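PDB 2ZBA: trichothecene 3-O-acetyltransferase from Fusarium sporotrichioides, which transfers an acetyl group from acetyl-CoA to the 3-hydroxyl of trichothecene mycotoxins during their biosynthesis, as a member of the BAHD acyltransferase superfamily. Local coordinates for residues M119-E122 and N123-A126; P215-D218 and H219-A222; F242-P246 and K247-E251; D302-P306 and M307-S311. All coordinates share one frame; numbering follows the deposited sequence.

Contact 1 (M119-E122 and N123-A126); sequences MFDE and NVVA
Where the chain at Asp121 turns into the short helix 122-125, the carbonyl O of Asp121 accepts both Val124 N, at 3.0 Å and from above the carbonyl plane, and Val125 N, at 2.9 Å and nearly end-on to the C=O. Ala126 N closes the turn on Glu122 O at 3.0 Å. The side chain of Asp121 serves the same end: its CG swings away from the backbone N (chi1 -165°), which brings OD1 to 3.0 Å from Asn123 N. The N-H points well at the oxygen (157°) but meets it from above the carboxylate plane. A short side chain with an acceptor at its tip suits this position, since the first amides of a helix have no carbonyl of a preceding turn to bind. On the outer side, Val124 CG2 lies 3.7 Å from Asp121 CB, the two side chains crossing at about a right angle. The buried methyl CG2 of Val125 rests 3.2 Å from Asp121 O. The carboxylate of Glu122 is held by Lys129, the Thr130 amide and Gln31, while Phe120 packs on Ser33 and Val35. Asp121 is a classic aspartate N-cap, here starting a single-turn helix laid against strands 29-37 and 156-164 of the five-stranded mixed sheet.

Contact 2 (P215-D218 and H219-A222); sequences PELD and HQIA. With CA (calcium ion), chain H; CA (calcium ion), chain G.
Asp218 and Ile221 grip one calcium ion together while the backbone between them is drawn into a tight turn. Ile221 N donates to Asp218 O at 3.0 Å in a nearly straight bond (168°), and Gln220 N donates to Leu217 O at 2.9 Å; both donors stand above the carbonyl planes, in keeping with the tight curvature of this 3-10 turn. The packed side is largely apolar. CD1 of Ile221 sits 3.7 Å from Leu217 CB, and helix 348-363 covers the pair through Tyr361. Beside them the extended chain of Gln220 carries its amide inward, where NE2 is hydrogen-bonded to Asn319 OD1 and Tyr322 OH, so a long polar residue can be buried here without losing its partners. His219 stacks its ring on that of Tyr322.

The turn doubles as a calcium site. Asp218 O and Ile221 O, only 3.0 Å apart, are two acceptors whose mutual repulsion is probably offset by the shared chain H ion, which Ile221 O meets at 2.2 Å. With CG of Asp218 anti to the backbone N (chi1 171°), OD1 reaches this same ion at 2.5 Å, and Asp218 thereby chelates it through backbone and side chain; Asp376 and a water also bind the metal. The looser, watery side lies beyond the carboxylate: OD1 of Asp218 also binds the chain G calcium, bridging the two ions, and OD2 joins it at 2.6 Å, a two-oxygen grip on an ion whose other ligands near this turn are three waters.

Contact 3 (F242-P246 and K247-E251); sequences FSFTP and KALSE
Thr245 OG1 accepts Ala248 N at 3.0 Å, and Thr245 O accepts Leu249 N at the same distance, the latter donor lying nearly in line with the C=O. Both N-H groups point closely at their oxygens (161°). The hydroxyl can reach the amide because OG1 sits between the backbone N and the carbonyl carbon (chi1 53°). One residue on, Ser250 N binds Pro246 O at 2.9 Å, and along the exposed flank Lys247 NZ forms a salt bridge with Glu251 OE2 at 2.8 Å, approaching on the syn side of the carboxylate; the lysine chain bends near its end to get there. Thr245 is thus the N-cap of helix 246-257, at the junction where strand 237-244 passes into that helix. Pro246 suits the first helical position, which needs no N-H donor and favours the proline phi. Beside the cap, the methyl of Ala248 lies 3.4 Å from Thr245 OG1, small enough to fit beneath the cap and against Tyr454. Towards the interior, Leu249 presses CG to 3.8 Å from Phe244 CB and sets CD1 3.6 Å from Phe244 O. Helix 269-285 receives both apolar residues, Phe244 on Leu273 and Leu249 on Leu273 and the CoA-binding Thr269.

Contact 4 (D302-P306 and M307-S311); sequences DMRGP and MGVSS. With COA (coenzyme A), chain E.
Arg304 and the segment 307-311 are joined first through the backbone: Val309 N binds Arg304 O at 2.8 Å and Gly308 N binds Gly305 O at 3.0 Å. These two bonds back into the last turn, with positive phi at Gly308, form a Schellman motif closing the short, weakly bonded helix 304-307; glycine adopts that phi most easily. The side chain of Arg304 then runs out beneath the following loop. Its CB lies near the carbonyls of Val309 and Ser310, CG comes 3.6 Å from Ser310 O, and CD is 3.6 Å from Ser311 O. Extended from CG to NE, the chain carries the guanidinium past the loop to its anchors. NH2 donates to Tyr313 O and Gly315 O, and NH1 pairs with Asp169 and, at 3.2 Å, with Asp302 OD1, which lies in the guanidinium plane. That same OD1 takes Arg304 N at 3.0 Å from the opposite face of the carboxylate, a capping bond at the start of the turn. On the other flank the bent chains of Met303 and Met307, both selenomethionine, cross obliquely, CE of Met303 lying 3.9 Å from CG of Met307; Met303 packs on Leu351 and Met307 on Pro206. Asp302 also donates its backbone N to O9P of coenzyme A at 2.6 Å. With one carboxylate oxygen holding arginine by both backbone and side chain, Arg304 probably acts as a second-shell residue that helps steady the Asp302 backbone holding the pantetheine arm, and probably favours an ionised Asp302.

The four contacts follow one another along the chain, each closing before the next opens, and none touches another. Contact 1 lies against strands 29-37 and 156-164 of the five-stranded sheet. Contacts 3 and 4 belong to the seven-stranded sheet, at the ends of strands 237-244 and 294-302, with centres 28 Å apart; the bound coenzyme A extends between their neighbourhoods. Contacts 2 and 4 are about 9 Å apart between nearest atoms, and both pack on helix 348-363, a helix that lies alongside both the calcium-bearing turn and the CoA-binding turn. Contact 1 lies across the chain's centre from contacts 2 and 4, their centres 35 and 32 Å away from it.

Contact 1 (M119-E122 and N123-A126)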
loop_
_atom_site.group_PDB
_atom_site.type_symbol
_atom_site.label_atom_id
_atom_site.label_comp_id
_atom_site.label_asym_id
_atom_site.label_seq_id
_atom_site.Cartn_x
_atom_site.Cartn_y
_atom_site.Cartn_z
HETATM N N MSE A 119 0.092 -10.209 -15.625
HETATM C CA MSE A 119 1.404 -10.010 -16.234
HETATM C C MSE A 119 2.428 -9.361 -15.306
HETATM O O MSE A 119 3.535 -9.010 -15.728
HETATM C CB MSE A 119 1.244 -9.196 -17.524
HETATM C CG MSE A 119 0.410 -9.911 -18.571
HETATM SE SE MSE A 119 0.397 -8.934 -20.266
ATOM N N PHE A 120 2.051 -9.184 -14.043
ATOM C CA PHE A 120 2.971 -8.632 -13.054
ATOM C C PHE A 120 3.163 -9.644 -11.929
ATOM O O PHE A 120 2.952 -9.328 -10.756
ATOM C CB PHE A 120 2.467 -7.302 -12.497
ATOM C CG PHE A 120 2.553 -6.162 -13.462
ATOM C CD1 PHE A 120 3.682 -5.351 -13.499
ATOM C CD2 PHE A 120 1.497 -5.887 -14.326
ATOM C CE1 PHE A 120 3.768 -4.296 -14.384
ATOM C CE2 PHE A 120 1.570 -4.825 -15.218
ATOM C CZ PHE A 120 2.699 -4.033 -15.254
ATOM N N ASP A 121 3.550 -10.864 -12.311
ATOM C CA ASP A 121 3.934 -11.914 -11.362
ATOM C C ASP A 121 5.087 -11.408 -10.512
ATOM O O ASP A 121 6.111 -11.020 -11.052
ATOM C CB ASP A 121 4.361 -13.162 -12.136
ATOM C CG ASP A 121 4.423 -14.410 -11.262
ATOM O OD1 ASP A 121 4.609 -14.300 -10.032
ATOM O OD2 ASP A 121 4.273 -15.515 -11.820
ATOM N N GLU A 122 4.930 -11.390 -9.188
ATOM C CA GLU A 122 5.993 -10.882 -8.308
ATOM C C GLU A 122 7.259 -11.748 -8.431
ATOM O O GLU A 122 8.360 -11.294 -8.186
ATOM C CB GLU A 122 5.539 -10.858 -6.840
ATOM C CG GLU A 122 5.426 -12.242 -6.202
ATOM C CD GLU A 122 5.128 -12.207 -4.711
ATOM O OE1 GLU A 122 5.361 -11.167 -4.062
ATOM O OE2 GLU A 122 4.661 -13.237 -4.193
ATOM N N ASN A 123 7.061 -13.000 -8.819
ATOM C CA ASN A 123 8.135 -13.954 -8.960
ATOM C C ASN A 123 8.993 -13.571 -10.164
ATOM O O ASN A 123 10.226 -13.737 -10.161
ATOM C CB ASN A 123 7.535 -15.360 -9.071
ATOM C CG ASN A 123 6.734 -15.763 -7.803
ATOM O OD1 ASN A 123 5.545 -16.099 -7.875
ATOM N ND2 ASN A 123 7.389 -15.722 -6.649
ATOM N N VAL A 124 8.328 -12.991 -11.166
ATOM C CA VAL A 124 8.981 -12.548 -12.405
ATOM C C VAL A 124 9.596 -11.139 -12.258
ATOM O O VAL A 124 10.733 -10.906 -12.683
ATOM C CB VAL A 124 7.982 -12.599 -13.622
ATOM C CG1 VAL A 124 8.589 -11.989 -14.873
ATOM C CG2 VAL A 124 7.518 -14.018 -13.911
ATOM N N VAL A 125 8.860 -10.205 -11.649
ATOM C CA VAL A 125 9.285 -8.797 -11.667
ATOM C C VAL A 125 9.902 -8.199 -10.396
ATOM O O VAL A 125 10.526 -7.131 -10.459
ATOM C CB VAL A 125 8.167 -7.846 -12.230
ATOM C CG1 VAL A 125 7.866 -8.176 -13.700
ATOM C CG2 VAL A 125 6.890 -7.887 -11.357
ATOM N N ALA A 126 9.770 -8.885 -9.266
ATOM C CA ALA A 126 10.190 -8.342 -7.963
ATOM C C ALA A 126 11.390 -9.092 -7.350
ATOM O O ALA A 126 11.529 -10.308 -7.545
ATOM C CB ALA A 126 9.018 -8.349 -7.002
#

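Contact 2 (P215-D218 and H219-A222)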
loop_
_atom_site.group_PDB
_atom_site.type_symbol
_atom_site.label_atom_id
_atom_site.label_comp_id
_atom_site.label_asym_id
_atom_site.label_seq_id
_atom_site.Cartn_x
_atom_site.Cartn_y
_atom_site.Cartn_z
ATOM N N PRO A 215 -11.969 -0.113 24.800
ATOM C CA PRO A 215 -12.694 -0.429 23.544
ATOM C C PRO A 215 -12.146 0.177 22.259
ATOM O O PRO A 215 -12.423 -0.346 21.184
ATOM C CB PRO A 215 -14.100 0.107 23.812
ATOM C CG PRO A 215 -14.255 -0.057 25.296
ATOM C CD PRO A 215 -12.902 0.366 25.843
ATOM N N GLU A 216 -11.377 1.258 22.370
ATOM C CA GLU A 216 -10.839 1.958 21.193
ATOM C C GLU A 216 -9.841 1.091 20.409
ATOM O O GLU A 216 -9.641 1.308 19.213
ATOM C CB GLU A 216 -10.240 3.329 21.588
ATOM C CG GLU A 216 -8.866 3.306 22.345
ATOM C CD GLU A 216 -8.918 2.696 23.759
ATOM O OE1 GLU A 216 -9.979 2.759 24.422
ATOM O OE2 GLU A 216 -7.880 2.167 24.215
ATOM N N LEU A 217 -9.237 0.106 21.074
ATOM C CA LEU A 217 -8.276 -0.793 20.414
ATOM C C LEU A 217 -8.823 -2.189 20.060
ATOM O O LEU A 217 -8.094 -3.044 19.552
ATOM C CB LEU A 217 -6.971 -0.887 21.216
ATOM C CG LEU A 217 -6.135 0.399 21.298
ATOM C CD1 LEU A 217 -4.752 0.054 21.693
ATOM C CD2 LEU A 217 -6.102 1.230 19.994
ATOM N N ASP A 218 -10.113 -2.387 20.281
ATOM C CA ASP A 218 -10.780 -3.657 19.977
ATOM C C ASP A 218 -10.482 -4.149 18.539
ATOM O O ASP A 218 -10.012 -5.278 18.356
ATOM C CB ASP A 218 -12.277 -3.540 20.225
ATOM C CG ASP A 218 -13.068 -4.751 19.731
ATOM O OD1 ASP A 218 -12.544 -5.884 19.595
ATOM O OD2 ASP A 218 -14.266 -4.571 19.508
ATOM N N HIS A 219 -10.696 -3.297 17.547
ATOM C CA HIS A 219 -10.461 -3.685 16.136
ATOM C C HIS A 219 -9.022 -4.086 15.807
ATOM O O HIS A 219 -8.756 -4.672 14.732
ATOM C CB HIS A 219 -10.824 -2.551 15.187
ATOM C CG HIS A 219 -12.277 -2.220 15.137
ATOM N ND1 HIS A 219 -13.219 -3.061 14.583
ATOM C CD2 HIS A 219 -12.939 -1.096 15.494
ATOM C CE1 HIS A 219 -14.408 -2.486 14.643
ATOM N NE2 HIS A 219 -14.262 -1.293 15.191
ATOM N N GLN A 220 -8.098 -3.743 16.693
ATOM C CA GLN A 220 -6.683 -4.081 16.473
ATOM C C GLN A 220 -6.133 -5.119 17.447
ATOM O O GLN A 220 -4.936 -5.346 17.475
ATOM C CB GLN A 220 -5.817 -2.816 16.401
ATOM C CG GLN A 220 -6.450 -1.789 15.443
ATOM C CD GLN A 220 -5.795 -0.431 15.463
ATOM O OE1 GLN A 220 -5.411 0.062 16.505
ATOM N NE2 GLN A 220 -5.733 0.212 14.296
ATOM N N ILE A 221 -7.017 -5.775 18.200
ATOM C CA ILE A 221 -6.618 -6.861 19.117
ATOM C C ILE A 221 -7.534 -8.071 18.944
ATOM O O ILE A 221 -8.755 -7.903 18.895
ATOM C CB ILE A 221 -6.613 -6.421 20.617
ATOM C CG1 ILE A 221 -5.683 -5.217 20.825
ATOM C CG2 ILE A 221 -6.147 -7.605 21.534
ATOM C CD1 ILE A 221 -6.023 -4.356 22.049
ATOM N N ALA A 222 -6.937 -9.265 18.836
ATOM C CA ALA A 222 -7.649 -10.563 18.715
ATOM C C ALA A 222 -6.591 -11.624 19.116
ATOM O O ALA A 222 -5.428 -11.295 19.034
ATOM C CB ALA A 222 -8.182 -10.750 17.301
HETATM CA CA CA H . -10.869 -7.494 18.744
HETATM CA CA CA G . -14.597 -6.951 18.625
HETATM O O HOH W 1 -16.709 -6.257 18.334
HETATM O O HOH W 2 -15.163 -8.572 16.795
HETATM O O HOH W 3 -14.327 -5.644 16.840
HETATM O O HOH W 4 -10.763 -7.587 21.216
#

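Contact 3 (F242-P246 and K247-E251)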
loop_
_atom_site.group_PDB
_atom_site.type_symbol
_atom_site.label_atom_id
_atom_site.label_comp_id
_atom_site.label_asym_id
_atom_site.label_seq_id
_atom_site.Cartn_x
_atom_site.Cartn_y
_atom_site.Cartn_z
ATOM N N PHE A 242 -9.305 -3.657 -11.803
ATOM C CA PHE A 242 -10.518 -3.048 -12.383
ATOM C C PHE A 242 -10.255 -1.554 -12.553
ATOM O O PHE A 242 -9.630 -0.933 -11.694
ATOM C CB PHE A 242 -11.769 -3.241 -11.497
ATOM C CG PHE A 242 -12.256 -4.661 -11.391
ATOM C CD1 PHE A 242 -13.258 -5.130 -12.216
ATOM C CD2 PHE A 242 -11.747 -5.517 -10.411
ATOM C CE1 PHE A 242 -13.728 -6.448 -12.097
ATOM C CE2 PHE A 242 -12.200 -6.809 -10.285
ATOM C CZ PHE A 242 -13.182 -7.293 -11.134
ATOM N N SER A 243 -10.698 -0.978 -13.667
ATOM C CA SER A 243 -10.431 0.436 -13.932
ATOM C C SER A 243 -11.707 1.272 -13.920
ATOM O O SER A 243 -12.787 0.784 -14.287
ATOM C CB SER A 243 -9.706 0.607 -15.275
ATOM O OG SER A 243 -10.570 0.259 -16.347
ATOM N N PHE A 244 -11.563 2.535 -13.505
ATOM C CA PHE A 244 -12.689 3.483 -13.362
ATOM C C PHE A 244 -12.289 4.782 -14.033
ATOM O O PHE A 244 -11.323 5.410 -13.639
ATOM C CB PHE A 244 -13.042 3.754 -11.883
ATOM C CG PHE A 244 -13.400 2.523 -11.103
ATOM C CD1 PHE A 244 -14.737 2.162 -10.913
ATOM C CD2 PHE A 244 -12.407 1.704 -10.567
ATOM C CE1 PHE A 244 -15.067 0.997 -10.195
ATOM C CE2 PHE A 244 -12.742 0.539 -9.850
ATOM C CZ PHE A 244 -14.064 0.197 -9.664
ATOM N N THR A 245 -13.015 5.160 -15.076
ATOM C CA THR A 245 -12.727 6.386 -15.811
ATOM C C THR A 245 -13.025 7.607 -14.939
ATOM O O THR A 245 -13.877 7.537 -14.055
ATOM C CB THR A 245 -13.582 6.492 -17.108
ATOM O OG1 THR A 245 -14.954 6.317 -16.763
ATOM C CG2 THR A 245 -13.186 5.420 -18.123
ATOM N N PRO A 246 -12.330 8.725 -15.191
ATOM C CA PRO A 246 -12.645 9.965 -14.498
ATOM C C PRO A 246 -14.142 10.252 -14.519
ATOM O O PRO A 246 -14.686 10.727 -13.534
ATOM C CB PRO A 246 -11.889 11.018 -15.308
ATOM C CG PRO A 246 -10.767 10.298 -15.903
ATOM C CD PRO A 246 -11.206 8.888 -16.134
ATOM N N LYS A 247 -14.790 9.934 -15.638
ATOM C CA LYS A 247 -16.213 10.136 -15.816
ATOM C C LYS A 247 -17.064 9.203 -14.946
ATOM O O LYS A 247 -18.002 9.662 -14.288
ATOM C CB LYS A 247 -16.560 10.023 -17.305
ATOM C CG LYS A 247 -18.028 9.930 -17.631
ATOM C CD LYS A 247 -18.230 10.232 -19.119
ATOM C CE LYS A 247 -19.271 9.337 -19.739
ATOM N NZ LYS A 247 -20.563 9.418 -19.036
ATOM N N ALA A 248 -16.740 7.912 -14.913
ATOM C CA ALA A 248 -17.431 6.986 -13.994
ATOM C C ALA A 248 -17.270 7.365 -12.503
ATOM O O ALA A 248 -18.211 7.194 -11.728
ATOM C CB ALA A 248 -17.001 5.548 -14.225
ATOM N N LEU A 249 -16.088 7.871 -12.128
ATOM C CA LEU A 249 -15.792 8.295 -10.744
ATOM C C LEU A 249 -16.509 9.589 -10.401
ATOM O O LEU A 249 -16.928 9.803 -9.268
ATOM C CB LEU A 249 -14.289 8.499 -10.551
ATOM C CG LEU A 249 -13.416 7.244 -10.554
ATOM C CD1 LEU A 249 -11.978 7.638 -10.829
ATOM C CD2 LEU A 249 -13.571 6.496 -9.244
ATOM N N SER A 250 -16.629 10.451 -11.406
ATOM C CA SER A 250 -17.279 11.745 -11.266
ATOM C C SER A 250 -18.771 11.511 -10.972
ATOM O O SER A 250 -19.334 12.109 -10.064
ATOM C CB SER A 250 -17.035 12.561 -12.542
ATOM O OG SER A 250 -17.978 13.592 -12.708
ATOM N N GLU A 251 -19.372 10.599 -11.728
ATOM C CA GLU A 251 -20.760 10.167 -11.551
ATOM C C GLU A 251 -21.002 9.443 -10.224
ATOM O O GLU A 251 -22.027 9.652 -9.579
ATOM C CB GLU A 251 -21.188 9.296 -12.739
ATOM C CG GLU A 251 -21.199 10.086 -14.057
ATOM C CD GLU A 251 -21.405 9.240 -15.310
ATOM O OE1 GLU A 251 -21.525 7.997 -15.213
ATOM O OE2 GLU A 251 -21.448 9.848 -16.405
#

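Contact 4 (D302-P306 and M307-S311)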
loop_
_atom_site.group_PDB
_atom_site.type_symbol
_atom_site.label_atom_id
_atom_site.label_comp_id
_atom_site.label_asym_id
_atom_site.label_seq_id
_atom_site.Cartn_x
_atom_site.Cartn_y
_atom_site.Cartn_z
ATOM N N ASP A 302 -3.195 7.339 5.933
ATOM C CA ASP A 302 -1.959 8.031 6.225
ATOM C C ASP A 302 -2.114 8.934 7.464
ATOM O O ASP A 302 -2.914 9.874 7.459
ATOM C CB ASP A 302 -1.566 8.860 4.995
ATOM C CG ASP A 302 -0.309 9.661 5.200
ATOM O OD1 ASP A 302 0.422 9.386 6.160
ATOM O OD2 ASP A 302 -0.059 10.579 4.382
HETATM N N MSE A 303 -1.313 8.667 8.500
HETATM C CA MSE A 303 -1.371 9.446 9.745
HETATM C C MSE A 303 -0.455 10.667 9.786
HETATM O O MSE A 303 -0.402 11.346 10.801
HETATM C CB MSE A 303 -1.097 8.562 10.971
HETATM C CG MSE A 303 -2.277 7.684 11.359
HETATM SE SE MSE A 303 -3.872 8.741 11.551
HETATM C CE MSE A 303 -3.258 9.899 13.107
ATOM N N ARG A 304 0.264 10.951 8.697
ATOM C CA ARG A 304 1.229 12.065 8.689
ATOM C C ARG A 304 0.563 13.432 8.912
ATOM O O ARG A 304 0.963 14.166 9.793
ATOM C CB ARG A 304 2.056 12.069 7.395
ATOM C CG ARG A 304 3.191 11.070 7.361
ATOM C CD ARG A 304 3.524 10.709 5.908
ATOM N NE ARG A 304 4.584 9.715 5.858
ATOM C CZ ARG A 304 4.415 8.412 6.076
ATOM N NH1 ARG A 304 3.217 7.919 6.330
ATOM N NH2 ARG A 304 5.456 7.604 6.018
ATOM N N GLY A 305 -0.459 13.750 8.117
ATOM C CA GLY A 305 -1.257 14.976 8.270
ATOM C C GLY A 305 -1.846 15.216 9.658
ATOM O O GLY A 305 -1.468 16.176 10.333
ATOM N N PRO A 306 -2.757 14.327 10.103
ATOM C CA PRO A 306 -3.318 14.397 11.448
ATOM C C PRO A 306 -2.276 14.444 12.582
ATOM O O PRO A 306 -2.489 15.144 13.576
ATOM C CB PRO A 306 -4.179 13.124 11.532
ATOM C CG PRO A 306 -4.538 12.820 10.116
ATOM C CD PRO A 306 -3.332 13.211 9.326
HETATM N N MSE A 307 -1.159 13.722 12.449
HETATM C CA MSE A 307 -0.103 13.757 13.488
HETATM C C MSE A 307 0.732 15.041 13.511
HETATM O O MSE A 307 1.494 15.272 14.453
HETATM C CB MSE A 307 0.854 12.560 13.370
HETATM C CG MSE A 307 0.330 11.232 13.895
HETATM SE SE MSE A 307 -0.520 11.252 15.691
HETATM C CE MSE A 307 0.729 12.038 16.609
ATOM N N GLY A 308 0.582 15.877 12.489
ATOM C CA GLY A 308 1.415 17.068 12.316
ATOM C C GLY A 308 2.821 16.694 11.889
ATOM O O GLY A 308 3.806 17.262 12.388
ATOM N N VAL A 309 2.928 15.709 10.997
ATOM C CA VAL A 309 4.237 15.232 10.542
ATOM C C VAL A 309 4.364 15.510 9.061
ATOM O O VAL A 309 3.371 15.470 8.350
ATOM C CB VAL A 309 4.434 13.711 10.834
ATOM C CG1 VAL A 309 5.692 13.188 10.176
ATOM C CG2 VAL A 309 4.496 13.476 12.339
ATOM N N SER A 310 5.579 15.799 8.595
ATOM C CA SER A 310 5.806 16.035 7.181
ATOM C C SER A 310 5.270 14.881 6.317
ATOM O O SER A 310 5.509 13.712 6.614
ATOM C CB SER A 310 7.292 16.221 6.926
ATOM O OG SER A 310 7.594 16.013 5.568
ATOM N N SER A 311 4.563 15.227 5.242
ATOM C CA SER A 311 4.126 14.258 4.235
ATOM C C SER A 311 5.304 13.451 3.651
ATOM O O SER A 311 5.115 12.371 3.099
ATOM C CB SER A 311 3.415 14.983 3.114
ATOM O OG SER A 311 4.362 15.783 2.420
HETATM N N1A COA E . -15.353 20.568 0.957
HETATM C C2A COA E . -15.508 19.858 -0.223
HETATM N N3A COA E . -14.516 18.974 -0.623
HETATM C C4A COA E . -13.395 18.793 0.133
HETATM C C5A COA E . -13.229 19.508 1.319
HETATM C C6A COA E . -14.221 20.407 1.732
HETATM N N6A COA E . -14.035 21.178 2.808
HETATM N N7A COA E . -12.041 19.143 1.855
HETATM C C8A COA E . -11.462 18.228 1.041
HETATM N N9A COA E . -12.290 17.995 -0.027
HETATM C C1B COA E . -12.098 16.987 -1.094
HETATM C C2B COA E . -10.987 17.386 -2.059
HETATM O O2B COA E . -11.483 18.213 -3.091
HETATM C C3B COA E . -10.488 16.031 -2.527
HETATM O O3B COA E . -11.504 15.482 -3.323
HETATM P P3B COA E . -11.309 14.782 -4.763
HETATM O O7A COA E . -10.126 13.841 -4.658
HETATM O O8A COA E . -10.988 15.809 -5.814
HETATM O O9A COA E . -12.592 14.049 -4.992
HETATM C C4B COA E . -10.570 15.218 -1.252
HETATM O O4B COA E . -11.702 15.723 -0.564
HETATM C C5B COA E . -9.361 15.283 -0.332
HETATM O O5B COA E . -9.754 14.626 0.867
HETATM P P1A COA E . -8.724 13.700 1.691
HETATM O O1A COA E . -7.514 14.479 2.102
HETATM O O2A COA E . -9.393 12.970 2.831
HETATM O O3A COA E . -8.127 12.616 0.631
HETATM P P2A COA E . -8.897 11.350 -0.008
HETATM O O4A COA E . -8.593 11.359 -1.490
HETATM O O5A COA E . -10.368 11.254 0.314
HETATM O O6A COA E . -8.213 10.061 0.657
HETATM C CBP COA E . -7.701 8.567 2.474
HETATM C CCP COA E . -8.723 9.528 1.871
HETATM C CDP COA E . -7.832 7.251 1.708
HETATM C CEP COA E . -8.027 8.377 3.965
HETATM C CAP COA E . -6.304 9.162 2.278
HETATM O OAP COA E . -6.195 10.403 2.960
HETATM C C9P COA E . -5.159 8.273 2.706
HETATM O O9P COA E . -4.769 8.259 4.048
HETATM N N8P COA E . -4.507 7.562 1.784
HETATM C C7P COA E . -3.402 6.683 2.154
HETATM C C6P COA E . -3.872 5.311 2.638
HETATM C C5P COA E . -2.668 4.446 2.975
HETATM O O5P COA E . -1.987 4.655 4.009
HETATM N N4P COA E . -2.373 3.463 2.132
HETATM C C3P COA E . -0.979 3.060 1.965
HETATM C C2P COA E . -0.733 1.605 2.354
HETATM S S1P COA E . 0.930 1.262 3.007
#